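Local coordinates for piwi domain-containing protein (Vanderwaltozyma polyspora, PDB 5THE) that probably binds RNA, as the C-terminal lobe, with its Piwi domain, of a budding yeast Argonaute, at residues V419-V424 and S441-K446; H55-G60 and V413-N418; G15-I20 and P28-D33; D33-Q38 and C472-Y477. All coordinates share one frame; numbering follows the deposited sequence.

Interaction 1 of 4, residues V419-V424 and S441-K446. With nucleotides of chain B.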
# COMPACT_ATOMS: atom_id res chain seq x y z
N VAL A 419 -4.91 -3.61 -23.13
CA VAL A 419 -6.34 -3.57 -22.91
C VAL A 419 -6.63 -2.40 -21.97
O VAL A 419 -5.77 -1.92 -21.23
CB VAL A 419 -6.90 -4.90 -22.35
CG1 VAL A 419 -6.77 -6.00 -23.40
CG2 VAL A 419 -6.18 -5.31 -21.06
N MET A 420 -7.87 -1.93 -22.04
CA MET A 420 -8.28 -0.79 -21.23
C MET A 420 -8.15 -1.13 -19.75
O MET A 420 -8.45 -2.24 -19.33
CB MET A 420 -9.73 -0.42 -21.56
CG MET A 420 -10.14 0.99 -21.13
SD MET A 420 -9.34 2.22 -22.18
CE MET A 420 -9.91 3.73 -21.42
N PRO A 421 -7.69 -0.19 -18.92
CA PRO A 421 -8.02 -0.40 -17.50
C PRO A 421 -9.51 -0.13 -17.24
O PRO A 421 -10.09 0.62 -18.00
CB PRO A 421 -7.13 0.63 -16.78
CG PRO A 421 -6.66 1.59 -17.81
CD PRO A 421 -6.77 0.94 -19.15
N GLY A 422 -10.21 -0.79 -16.32
CA GLY A 422 -9.96 -2.10 -15.84
C GLY A 422 -10.85 -3.11 -16.56
O GLY A 422 -12.04 -3.35 -16.28
N THR A 423 -10.20 -3.70 -17.54
CA THR A 423 -10.69 -4.88 -18.20
C THR A 423 -10.85 -6.01 -17.19
O THR A 423 -9.91 -6.35 -16.47
CB THR A 423 -9.70 -5.26 -19.30
OG1 THR A 423 -9.72 -4.26 -20.32
CG2 THR A 423 -10.02 -6.63 -19.89
N VAL A 424 -12.05 -6.59 -17.15
CA VAL A 424 -12.34 -7.76 -16.33
C VAL A 424 -12.56 -8.94 -17.26
O VAL A 424 -13.25 -8.82 -18.29
CB VAL A 424 -13.59 -7.57 -15.46
CG1 VAL A 424 -13.75 -8.76 -14.49
CG2 VAL A 424 -13.50 -6.28 -14.69
N SER A 441 -6.30 -3.46 -13.91
CA SER A 441 -6.86 -2.22 -13.41
C SER A 441 -6.05 -0.99 -13.82
O SER A 441 -6.56 0.13 -13.73
CB SER A 441 -6.97 -2.30 -11.88
OG SER A 441 -5.74 -2.82 -11.37
N HIS A 442 -4.83 -1.19 -14.29
CA HIS A 442 -3.84 -0.14 -14.47
C HIS A 442 -3.55 0.11 -15.94
O HIS A 442 -3.78 -0.74 -16.81
CB HIS A 442 -2.54 -0.53 -13.76
CG HIS A 442 -1.96 -1.82 -14.25
ND1 HIS A 442 -2.55 -3.04 -14.01
CD2 HIS A 442 -0.84 -2.08 -14.97
CE1 HIS A 442 -1.83 -3.99 -14.56
NE2 HIS A 442 -0.79 -3.44 -15.16
N GLN A 443 -3.03 1.30 -16.21
CA GLN A 443 -2.38 1.57 -17.48
C GLN A 443 -1.06 0.82 -17.53
O GLN A 443 -0.28 0.87 -16.59
CB GLN A 443 -2.08 3.07 -17.62
CG GLN A 443 -3.30 3.93 -17.73
CD GLN A 443 -3.95 3.99 -19.10
OE1 GLN A 443 -5.02 4.48 -19.23
NE2 GLN A 443 -3.30 3.52 -20.09
N ALA A 444 -0.80 0.15 -18.65
CA ALA A 444 0.52 -0.43 -18.85
C ALA A 444 1.42 0.69 -19.39
O ALA A 444 1.51 0.91 -20.60
CB ALA A 444 0.44 -1.62 -19.79
N LEU A 445 2.07 1.42 -18.47
CA LEU A 445 2.94 2.51 -18.89
C LEU A 445 4.12 2.00 -19.70
O LEU A 445 4.62 2.68 -20.60
CB LEU A 445 3.42 3.32 -17.68
CG LEU A 445 2.28 3.82 -16.78
CD1 LEU A 445 2.84 4.48 -15.53
CD2 LEU A 445 1.29 4.76 -17.50
N LYS A 446 4.55 0.78 -19.41
CA LYS A 446 5.63 0.15 -20.13
C LYS A 446 5.25 -1.32 -20.32
O LYS A 446 4.50 -1.88 -19.51
CB LYS A 446 6.95 0.31 -19.37
CG LYS A 446 8.15 -0.22 -20.09
CD LYS A 446 9.42 0.11 -19.34
CE LYS A 446 10.58 -0.67 -19.91
NZ LYS A 446 10.55 -0.65 -21.38
P A B 5 1.97 -0.46 -10.48
OP1 A B 5 0.66 -1.15 -10.31
OP2 A B 5 3.09 -0.71 -9.56
O5' A B 5 2.42 -0.71 -11.98
C5' A B 5 1.51 -0.48 -13.04
C4' A B 5 2.23 -0.35 -14.36
O4' A B 5 3.12 0.79 -14.32
C3' A B 5 3.13 -1.52 -14.72
O3' A B 5 2.40 -2.56 -15.33
C2' A B 5 4.17 -0.89 -15.63
O2' A B 5 3.65 -0.72 -16.94
C1' A B 5 4.31 0.50 -15.02
N9 A B 5 5.43 0.58 -14.07
C8 A B 5 5.46 0.25 -12.74
N7 A B 5 6.65 0.44 -12.20
C5 A B 5 7.42 0.93 -13.25
C6 A B 5 8.75 1.33 -13.33
N6 A B 5 9.56 1.29 -12.27
N1 A B 5 9.21 1.77 -14.53
C2 A B 5 8.36 1.80 -15.58
N3 A B 5 7.07 1.44 -15.63
C4 A B 5 6.68 1.02 -14.42
P A B 6 2.71 -4.09 -15.01
OP1 A B 6 1.57 -4.82 -15.65
OP2 A B 6 3.05 -4.28 -13.58
O5' A B 6 4.06 -4.39 -15.78
C5' A B 6 4.07 -4.45 -17.19
C4' A B 6 5.49 -4.43 -17.68
O4' A B 6 6.12 -3.20 -17.25
C3' A B 6 6.39 -5.53 -17.14
O3' A B 6 6.25 -6.75 -17.84
C2' A B 6 7.76 -4.91 -17.30
O2' A B 6 8.14 -4.99 -18.67
C1' A B 6 7.47 -3.44 -16.95
N9 A B 6 7.64 -3.16 -15.52
C8 A B 6 6.70 -3.35 -14.53
N7 A B 6 7.11 -3.01 -13.33
C5 A B 6 8.40 -2.56 -13.55
C6 A B 6 9.36 -2.07 -12.67
N6 A B 6 9.14 -1.94 -11.36
N1 A B 6 10.55 -1.71 -13.21
C2 A B 6 10.74 -1.84 -14.53
N3 A B 6 9.90 -2.30 -15.47
C4 A B 6 8.74 -2.64 -14.89
P A B 4 5.10 3.06 -6.90
OP1 A B 4 4.61 2.60 -5.57
OP2 A B 4 6.49 2.87 -7.32
O5' A B 4 4.15 2.43 -8.01
C5' A B 4 2.78 2.79 -8.05
C4' A B 4 2.33 3.15 -9.44
O4' A B 4 3.05 4.32 -9.91
C3' A B 4 2.58 2.10 -10.51
O3' A B 4 1.59 1.10 -10.47
C2' A B 4 2.57 2.94 -11.78
O2' A B 4 1.23 3.28 -12.14
C1' A B 4 3.26 4.22 -11.30
N9 A B 4 4.72 4.16 -11.50
C8 A B 4 5.62 3.45 -10.75
N7 A B 4 6.86 3.59 -11.15
C5 A B 4 6.75 4.44 -12.23
C6 A B 4 7.73 4.97 -13.07
N6 A B 4 9.02 4.66 -12.92
N1 A B 4 7.31 5.80 -14.06
C2 A B 4 5.99 6.08 -14.16
N3 A B 4 4.97 5.65 -13.41
C4 A B 4 5.44 4.81 -12.47
O HOH W 1 -3.79 -1.96 -19.32
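Pro421 packs against the backbone of Ser441 and His442 in the Piwi domain, where the turn leading into strand 423-425 meets the loop after strand 435-440, and that loop contacts the RNA of chain B. Between the protein segments the contact is the Pro421 ring against backbone carbonyls. Pro421 CB sits 3.1 Å from Ser441 O, while the methylene CG of Gln443 passes Pro421 CG at 4.1 Å, the two side chains at a slant. Gly422, modelled after a cis peptide bond, lets the backbone pass with its CA close to that of Ser441. Polar bonding shapes the 419-424 turn. Met420 O accepts from both the backbone N and the hydroxyl of Thr423, the OG1 bond being short at 2.6 Å and lying in the carbonyl plane on a lone pair. A water joins the two segments by donating to Val419 O and His442 O. Beyond the segments, Ser441 OG is bonded to Val486 O, and Lys59 NZ holds Pro421 O. Contacts with the nucleotides come from the far side of the loop. His442 CG lies between the backbone N and carbonyl carbon (chi1 58°), which turns the imidazole toward the phosphates. Its NE2 donates to A6 OP1 of chain B at 2.8 Å, the oxygen lying at the ring edge near its plane. Ala444 centres an inverse gamma turn, and beyond it the backbone of Lys446 reads a ribose hydroxyl, a group that DNA lacks: Lys446 N donates to A5 O2' of chain B at 3.0 Å and 166°, and that hydroxyl donates back to Lys446 O at 2.9 Å.

Interaction 2 of 4, residues H55-G60 and V413-N418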
# COMPACT_ATOMS: atom_id res chain seq x y z
N HIS A 55 -7.31 10.26 -25.41
CA HIS A 55 -8.14 10.48 -24.24
C HIS A 55 -8.03 9.30 -23.28
O HIS A 55 -7.99 9.49 -22.06
CB HIS A 55 -9.59 10.73 -24.66
CG HIS A 55 -10.53 10.97 -23.52
ND1 HIS A 55 -10.53 12.14 -22.79
CD2 HIS A 55 -11.50 10.20 -22.98
CE1 HIS A 55 -11.46 12.08 -21.86
NE2 HIS A 55 -12.07 10.91 -21.95
N GLU A 56 -7.92 8.09 -23.82
CA GLU A 56 -7.95 6.88 -23.00
C GLU A 56 -6.76 6.80 -22.05
O GLU A 56 -6.85 6.15 -21.00
CB GLU A 56 -7.98 5.64 -23.90
CG GLU A 56 -6.71 5.44 -24.71
CD GLU A 56 -6.62 6.33 -25.93
OE1 GLU A 56 -7.59 7.07 -26.22
OE2 GLU A 56 -5.57 6.27 -26.62
N GLU A 57 -5.64 7.44 -22.38
CA GLU A 57 -4.46 7.29 -21.52
C GLU A 57 -4.63 7.99 -20.20
O GLU A 57 -3.77 7.83 -19.32
CB GLU A 57 -3.22 7.81 -22.24
CG GLU A 57 -3.06 7.19 -23.61
CD GLU A 57 -1.70 7.44 -24.22
OE1 GLU A 57 -1.42 6.85 -25.28
OE2 GLU A 57 -0.93 8.23 -23.65
N SER A 58 -5.72 8.73 -20.01
CA SER A 58 -5.98 9.42 -18.77
C SER A 58 -6.81 8.58 -17.80
O SER A 58 -6.92 8.96 -16.63
CB SER A 58 -6.69 10.76 -19.05
OG SER A 58 -8.05 10.58 -19.39
N LYS A 59 -7.40 7.47 -18.24
CA LYS A 59 -8.11 6.61 -17.30
C LYS A 59 -7.12 5.99 -16.32
O LYS A 59 -6.14 5.36 -16.73
CB LYS A 59 -8.88 5.52 -18.04
CG LYS A 59 -9.81 4.74 -17.09
CD LYS A 59 -10.59 3.66 -17.83
CE LYS A 59 -11.59 2.99 -16.89
NZ LYS A 59 -12.31 1.86 -17.57
N GLY A 60 -7.35 6.20 -15.02
CA GLY A 60 -6.42 5.66 -14.04
C GLY A 60 -5.05 6.27 -14.10
O GLY A 60 -4.06 5.61 -13.78
N VAL A 413 -11.42 1.14 -26.15
CA VAL A 413 -11.31 -0.05 -25.32
C VAL A 413 -9.87 -0.52 -25.21
O VAL A 413 -9.62 -1.63 -24.72
CB VAL A 413 -12.23 -1.17 -25.83
CG1 VAL A 413 -13.68 -0.75 -25.71
CG2 VAL A 413 -11.89 -1.55 -27.31
N GLN A 414 -8.91 0.28 -25.64
CA GLN A 414 -7.51 -0.02 -25.37
C GLN A 414 -6.78 1.28 -25.11
O GLN A 414 -7.22 2.35 -25.51
CB GLN A 414 -6.85 -0.78 -26.53
CG GLN A 414 -6.97 -0.10 -27.87
CD GLN A 414 -6.06 -0.73 -28.91
OE1 GLN A 414 -4.86 -0.48 -28.92
NE2 GLN A 414 -6.62 -1.57 -29.78
N SER A 415 -5.63 1.16 -24.43
CA SER A 415 -4.81 2.32 -24.08
C SER A 415 -3.35 1.90 -24.01
O SER A 415 -3.02 0.87 -23.40
CB SER A 415 -5.23 2.92 -22.74
OG SER A 415 -4.48 4.09 -22.47
N MET A 416 -2.48 2.70 -24.63
CA MET A 416 -1.05 2.43 -24.62
C MET A 416 -0.74 1.02 -25.11
O MET A 416 0.09 0.32 -24.55
CB MET A 416 -0.47 2.67 -23.23
CG MET A 416 -0.67 4.09 -22.75
SD MET A 416 -0.32 4.23 -20.99
CE MET A 416 1.45 4.23 -20.98
N GLY A 417 -1.44 0.60 -26.16
CA GLY A 417 -1.20 -0.70 -26.75
C GLY A 417 -1.69 -1.86 -25.92
O GLY A 417 -1.40 -3.01 -26.27
N ASN A 418 -2.41 -1.60 -24.84
CA ASN A 418 -2.84 -2.64 -23.93
C ASN A 418 -4.35 -2.58 -23.76
O ASN A 418 -5.00 -1.64 -24.21
CB ASN A 418 -2.12 -2.50 -22.58
CG ASN A 418 -0.71 -3.07 -22.64
OD1 ASN A 418 -0.49 -4.23 -22.30
ND2 ASN A 418 0.23 -2.27 -23.10
O HOH W 2 -3.26 4.89 -26.30
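Glu57 and Ser415 bring their backbones to 5.6 Å, CA to CA, where the 3-10 turn 55-58 lies beside the tip of a beta hairpin whose type I' turn, Ser415 to Asn418, joins strands 410-415 and 418-419. Met416 and Gly417 take the positive phi values of that turn, and Ser415 and Asn418 close it with paired backbone hydrogen bonds. Ser415 sits at the centre of the contact. Its OG is anti to the backbone N (chi1 -176°), which carries it between the two glutamates, 3.3 Å from Glu57 CA and 3.4 Å from Glu56 CG. The Gln443 side chain lies by this hydroxyl and is its probable polar partner. Glu56, bent at its second torsion, folds its methylene CG over the hairpin strand to 3.2 Å from Gln414 O. Glu57 instead runs straight beyond CG and crosses Met416 at about a right angle, the carboxylate carbon CD lying 3.8 Å from Met416 CG. Both glutamates thus pass the hairpin with their methylenes; Glu57 OE1 also has a long, weak ion pair with Lys54. Lys59, on the same loop, extends to bond the carbonyls of Leu32 and Pro421. One water gathers the polar ends: it donates to Glu56 OE2 at 2.7 Å and to Glu57 OE1, and accepts from Met416 N at 2.9 Å.

Interaction 3 of 4, residues G15-I20 and P28-D33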
# COMPACT_ATOMS: atom_id res chain seq x y z
N GLY A 15 -20.25 -3.13 -17.44
CA GLY A 15 -19.13 -2.61 -18.20
C GLY A 15 -19.28 -2.78 -19.70
O GLY A 15 -20.21 -3.42 -20.21
N THR A 16 -18.33 -2.19 -20.41
CA THR A 16 -18.28 -2.30 -21.87
C THR A 16 -17.81 -3.68 -22.29
O THR A 16 -16.72 -4.12 -21.91
CB THR A 16 -17.33 -1.24 -22.42
OG1 THR A 16 -17.88 0.05 -22.16
CG2 THR A 16 -17.14 -1.43 -23.92
N LYS A 17 -18.62 -4.36 -23.10
CA LYS A 17 -18.27 -5.69 -23.58
C LYS A 17 -17.35 -5.59 -24.79
O LYS A 17 -17.65 -4.85 -25.74
CB LYS A 17 -19.52 -6.48 -23.95
CG LYS A 17 -20.60 -6.52 -22.89
CD LYS A 17 -21.51 -7.73 -23.14
CE LYS A 17 -22.92 -7.50 -22.65
NZ LYS A 17 -22.99 -7.18 -21.19
N VAL A 18 -16.24 -6.32 -24.76
CA VAL A 18 -15.36 -6.45 -25.92
C VAL A 18 -14.54 -7.72 -25.75
O VAL A 18 -14.11 -8.06 -24.65
CB VAL A 18 -14.46 -5.20 -26.09
CG1 VAL A 18 -13.44 -5.09 -24.98
CG2 VAL A 18 -13.78 -5.22 -27.47
N ASP A 19 -14.35 -8.44 -26.86
CA ASP A 19 -13.45 -9.59 -26.84
C ASP A 19 -12.00 -9.13 -26.79
O ASP A 19 -11.65 -8.07 -27.32
CB ASP A 19 -13.66 -10.47 -28.07
CG ASP A 19 -14.92 -11.31 -27.99
OD1 ASP A 19 -15.60 -11.29 -26.95
OD2 ASP A 19 -15.21 -12.01 -28.99
N ILE A 20 -11.16 -9.94 -26.17
CA ILE A 20 -9.73 -9.71 -26.16
C ILE A 20 -9.03 -11.01 -26.53
O ILE A 20 -9.63 -12.08 -26.54
CB ILE A 20 -9.20 -9.20 -24.80
CG1 ILE A 20 -9.46 -10.24 -23.73
CG2 ILE A 20 -9.83 -7.87 -24.41
CD1 ILE A 20 -8.88 -9.90 -22.41
N PRO A 28 -14.21 -13.20 -24.00
CA PRO A 28 -14.98 -11.99 -23.73
C PRO A 28 -14.43 -11.27 -22.51
O PRO A 28 -14.04 -11.90 -21.52
CB PRO A 28 -16.41 -12.51 -23.48
CG PRO A 28 -16.20 -13.85 -22.94
CD PRO A 28 -14.98 -14.41 -23.65
N SER A 29 -14.40 -9.95 -22.59
CA SER A 29 -14.05 -9.13 -21.44
C SER A 29 -15.11 -8.06 -21.26
O SER A 29 -15.85 -7.72 -22.18
CB SER A 29 -12.68 -8.47 -21.60
OG SER A 29 -12.78 -7.32 -22.42
N ARG A 30 -15.16 -7.51 -20.05
CA ARG A 30 -15.92 -6.30 -19.78
C ARG A 30 -14.97 -5.26 -19.21
O ARG A 30 -14.06 -5.59 -18.45
CB ARG A 30 -17.09 -6.57 -18.83
CG ARG A 30 -18.12 -7.53 -19.40
CD ARG A 30 -19.05 -8.07 -18.32
NE ARG A 30 -18.33 -8.97 -17.41
CZ ARG A 30 -17.96 -8.65 -16.18
NH1 ARG A 30 -18.25 -7.45 -15.69
NH2 ARG A 30 -17.29 -9.54 -15.43
N ILE A 31 -15.15 -4.01 -19.59
CA ILE A 31 -14.32 -2.94 -19.07
C ILE A 31 -15.17 -2.16 -18.08
O ILE A 31 -16.18 -1.55 -18.46
CB ILE A 31 -13.78 -2.05 -20.20
CG1 ILE A 31 -13.00 -2.91 -21.19
CG2 ILE A 31 -12.87 -0.95 -19.65
CD1 ILE A 31 -12.76 -2.22 -22.52
N LEU A 32 -14.78 -2.21 -16.81
CA LEU A 32 -15.46 -1.47 -15.75
C LEU A 32 -15.08 0.00 -15.78
O LEU A 32 -13.96 0.38 -16.14
CB LEU A 32 -15.12 -2.06 -14.38
CG LEU A 32 -15.54 -3.52 -14.15
CD1 LEU A 32 -15.30 -3.95 -12.71
CD2 LEU A 32 -17.01 -3.73 -14.53
N ASP A 33 -16.03 0.85 -15.40
CA ASP A 33 -15.75 2.27 -15.32
C ASP A 33 -14.84 2.57 -14.13
O ASP A 33 -14.80 1.84 -13.14
CB ASP A 33 -17.06 3.06 -15.20
CG ASP A 33 -17.93 2.93 -16.43
OD1 ASP A 33 -17.39 2.82 -17.55
OD2 ASP A 33 -19.17 2.91 -16.27
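Thr16 and Ile31 form a hydrogen-bonded pair of the antiparallel hairpin made by strands 16-22 and 25-31, with Thr16 N to Ile31 O at 3.0 Å and Ile31 N to Thr16 O at 2.8 Å. Two residues further along, Val18 N donates to Ser29 O almost straight, at 171°. Val18 O is gripped twice by Ser29: the backbone N at 2.8 Å and the hydroxyl OG at 2.7 Å reach it from opposite faces of its carbonyl plane. That second bond depends on the serine torsion (chi1 80°), which sets OG between the backbone N and the carbonyl carbon and brings it to the same carbonyl that Ser29 N uses. Between the bonded pairs, Arg30 CA makes a CH...O contact with Thr16 O. At the start of the pairing Gly15 CA lies 3.1 Å from Ile31 O, a place with no room for a side chain.

The next shell is divided by face. Val18 CG1 meets Ile31 CD1 at 3.8 Å, and with Thr16 they lie against Val413 of strand 410-415; Ile20 CG2 rests on the Ser29 hydroxyl. On the opposite face, with Lys17 and Arg30, Asp19 OD1 touches the Pro28 ring while its OD2 forms a salt bridge to Arg26. Arg30 leads its guanidinium away to Lys14 O, Gln469 and Asp426. The backbone of strand 25-31 bonds in turn to strand 423-425. The hairpin is therefore held mainly by backbone polarity, with its buried serine hydroxyl satisfied by a neighbouring carbonyl and the charges of Asp19 and Arg30 paired beyond the two segments.

Interaction 4 of 4, residues D33-Q38 and C472-Y477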
# COMPACT_ATOMS: atom_id res chain seq x y z
N ASP A 33 -16.03 0.85 -15.40
CA ASP A 33 -15.75 2.27 -15.32
C ASP A 33 -14.84 2.57 -14.13
O ASP A 33 -14.80 1.84 -13.14
CB ASP A 33 -17.06 3.06 -15.20
CG ASP A 33 -17.93 2.93 -16.43
OD1 ASP A 33 -17.39 2.82 -17.55
OD2 ASP A 33 -19.17 2.91 -16.27
N ALA A 34 -14.06 3.64 -14.26
CA ALA A 34 -13.27 4.12 -13.14
C ALA A 34 -14.19 4.75 -12.10
O ALA A 34 -15.26 5.25 -12.44
CB ALA A 34 -12.24 5.14 -13.61
N PRO A 35 -13.80 4.74 -10.83
CA PRO A 35 -14.51 5.57 -9.86
C PRO A 35 -14.16 7.03 -10.08
O PRO A 35 -13.21 7.38 -10.79
CB PRO A 35 -13.99 5.08 -8.51
CG PRO A 35 -12.58 4.60 -8.82
CD PRO A 35 -12.67 4.01 -10.23
N VAL A 36 -14.93 7.89 -9.44
CA VAL A 36 -14.60 9.31 -9.39
C VAL A 36 -13.44 9.49 -8.42
O VAL A 36 -13.55 9.15 -7.24
CB VAL A 36 -15.81 10.14 -8.97
CG1 VAL A 36 -15.44 11.59 -8.89
CG2 VAL A 36 -16.96 9.91 -9.94
N VAL A 37 -12.33 10.03 -8.91
CA VAL A 37 -11.21 10.34 -8.02
C VAL A 37 -11.48 11.70 -7.38
O VAL A 37 -11.81 12.66 -8.07
CB VAL A 37 -9.88 10.33 -8.77
CG1 VAL A 37 -8.75 10.77 -7.83
CG2 VAL A 37 -9.58 8.93 -9.33
N GLN A 38 -11.33 11.78 -6.07
CA GLN A 38 -11.68 12.98 -5.31
C GLN A 38 -10.41 13.69 -4.86
O GLN A 38 -9.56 13.08 -4.20
CB GLN A 38 -12.53 12.61 -4.09
CG GLN A 38 -12.87 13.80 -3.20
CD GLN A 38 -13.93 14.67 -3.83
OE1 GLN A 38 -15.02 14.21 -4.09
NE2 GLN A 38 -13.61 15.93 -4.09
N CYS A 472 -12.82 -4.32 -6.02
CA CYS A 472 -11.43 -4.58 -6.37
C CYS A 472 -10.90 -3.50 -7.29
O CYS A 472 -9.84 -2.91 -7.04
CB CYS A 472 -11.31 -5.95 -7.02
SG CYS A 472 -11.50 -7.27 -5.81
N ASN A 473 -11.65 -3.21 -8.36
CA ASN A 473 -11.21 -2.19 -9.29
C ASN A 473 -11.14 -0.83 -8.62
O ASN A 473 -10.13 -0.13 -8.75
CB ASN A 473 -12.14 -2.14 -10.51
CG ASN A 473 -11.63 -1.20 -11.57
OD1 ASN A 473 -10.49 -1.31 -12.02
ND2 ASN A 473 -12.45 -0.23 -11.95
N ASN A 474 -12.19 -0.44 -7.87
CA ASN A 474 -12.19 0.85 -7.19
C ASN A 474 -11.00 0.99 -6.25
O ASN A 474 -10.38 2.06 -6.16
CB ASN A 474 -13.49 1.05 -6.40
CG ASN A 474 -14.65 1.47 -7.27
OD1 ASN A 474 -14.54 1.51 -8.49
ND2 ASN A 474 -15.76 1.78 -6.64
N LEU A 475 -10.69 -0.07 -5.51
CA LEU A 475 -9.62 0.03 -4.54
C LEU A 475 -8.25 0.21 -5.18
O LEU A 475 -7.30 0.55 -4.48
CB LEU A 475 -9.63 -1.19 -3.63
CG LEU A 475 -10.70 -1.18 -2.55
CD1 LEU A 475 -10.73 -2.51 -1.84
CD2 LEU A 475 -10.40 -0.07 -1.58
N CYS A 476 -8.15 -0.00 -6.49
CA CYS A 476 -6.91 0.27 -7.22
C CYS A 476 -6.67 1.75 -7.44
O CYS A 476 -5.54 2.14 -7.75
CB CYS A 476 -6.95 -0.46 -8.57
SG CYS A 476 -6.86 -2.27 -8.36
N TYR A 477 -7.68 2.59 -7.24
CA TYR A 477 -7.58 4.02 -7.48
C TYR A 477 -7.25 4.82 -6.22
O TYR A 477 -7.19 6.04 -6.30
CB TYR A 477 -8.88 4.54 -8.10
CG TYR A 477 -9.08 4.15 -9.54
CD1 TYR A 477 -9.33 2.81 -9.90
CD2 TYR A 477 -9.01 5.10 -10.55
CE1 TYR A 477 -9.51 2.45 -11.22
CE2 TYR A 477 -9.19 4.75 -11.88
CZ TYR A 477 -9.44 3.42 -12.20
OH TYR A 477 -9.61 3.08 -13.51
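Pro35 fills a hollow formed by Tyr477 and Asn474, where the extended segment leading to strand 37-38 passes helix 465-475 of the Piwi domain and the turn that follows. Its CD sits over one face of the phenol ring, a CH-pi contact 3.5 Å from the ring centroid and only 8° off the normal, so that the carbon lies almost over the middle. The other wall, roughly at right angles to the ring, is the Asn474 side chain, which slides past the proline in the opposite direction and sets OD1 3.6 Å from Pro35 CB and equally close to CD. Leu249 of strand 248-249 touches all three residues and helps close the pocket. Neighbouring bumps meet other parts of the same ring. Ala34 CB comes obliquely to the phenol end, 3.5 Å from Tyr477 CE2, whereas Val37 CG2 approaches at the edge, near the ring plane, 4.1 Å from CD2. The tyrosine thus receives three shapes from one extended segment, with Val36 turned away: a methyl near its tip, a ring over its face and a branch at its rim. Backbone bonding in the turn places the aromatic group, with Tyr477 N donating to Asn474 O and Cys476 N to Asn473 O. The tyrosine CG lies beside the backbone N and anti to the carbonyl carbon (chi1 -73°), which directs the ring across the end of the helix toward 33-38, with Asn473 O in the ring plane at its edge. At the phenol end the tightest approach is of a methyl to oxygen, with Ala34 CB 3.3 Å from Tyr477 OH.

Interactions 1, 3 and 4 are buried, while interaction 2 is only partly so and relies on a water between acidic side chains. Interactions 1 and 3 reach the same sheet, since strands 25-31 and 423-425 are neighbours; interaction 3 supplies the regular backbone pairing and interaction 1 the RNA-contacting loop packed on the turn before strand 423-425. Interaction 4 carries the chain on from interaction 3 through Asp33 and is dominated by apolar and CH-pi fit. Lys59, from 55-60, is shared by the whole group, its chain also packing on Ala34 and Tyr477. The Gln443 side chain lies between interactions 1 and 2.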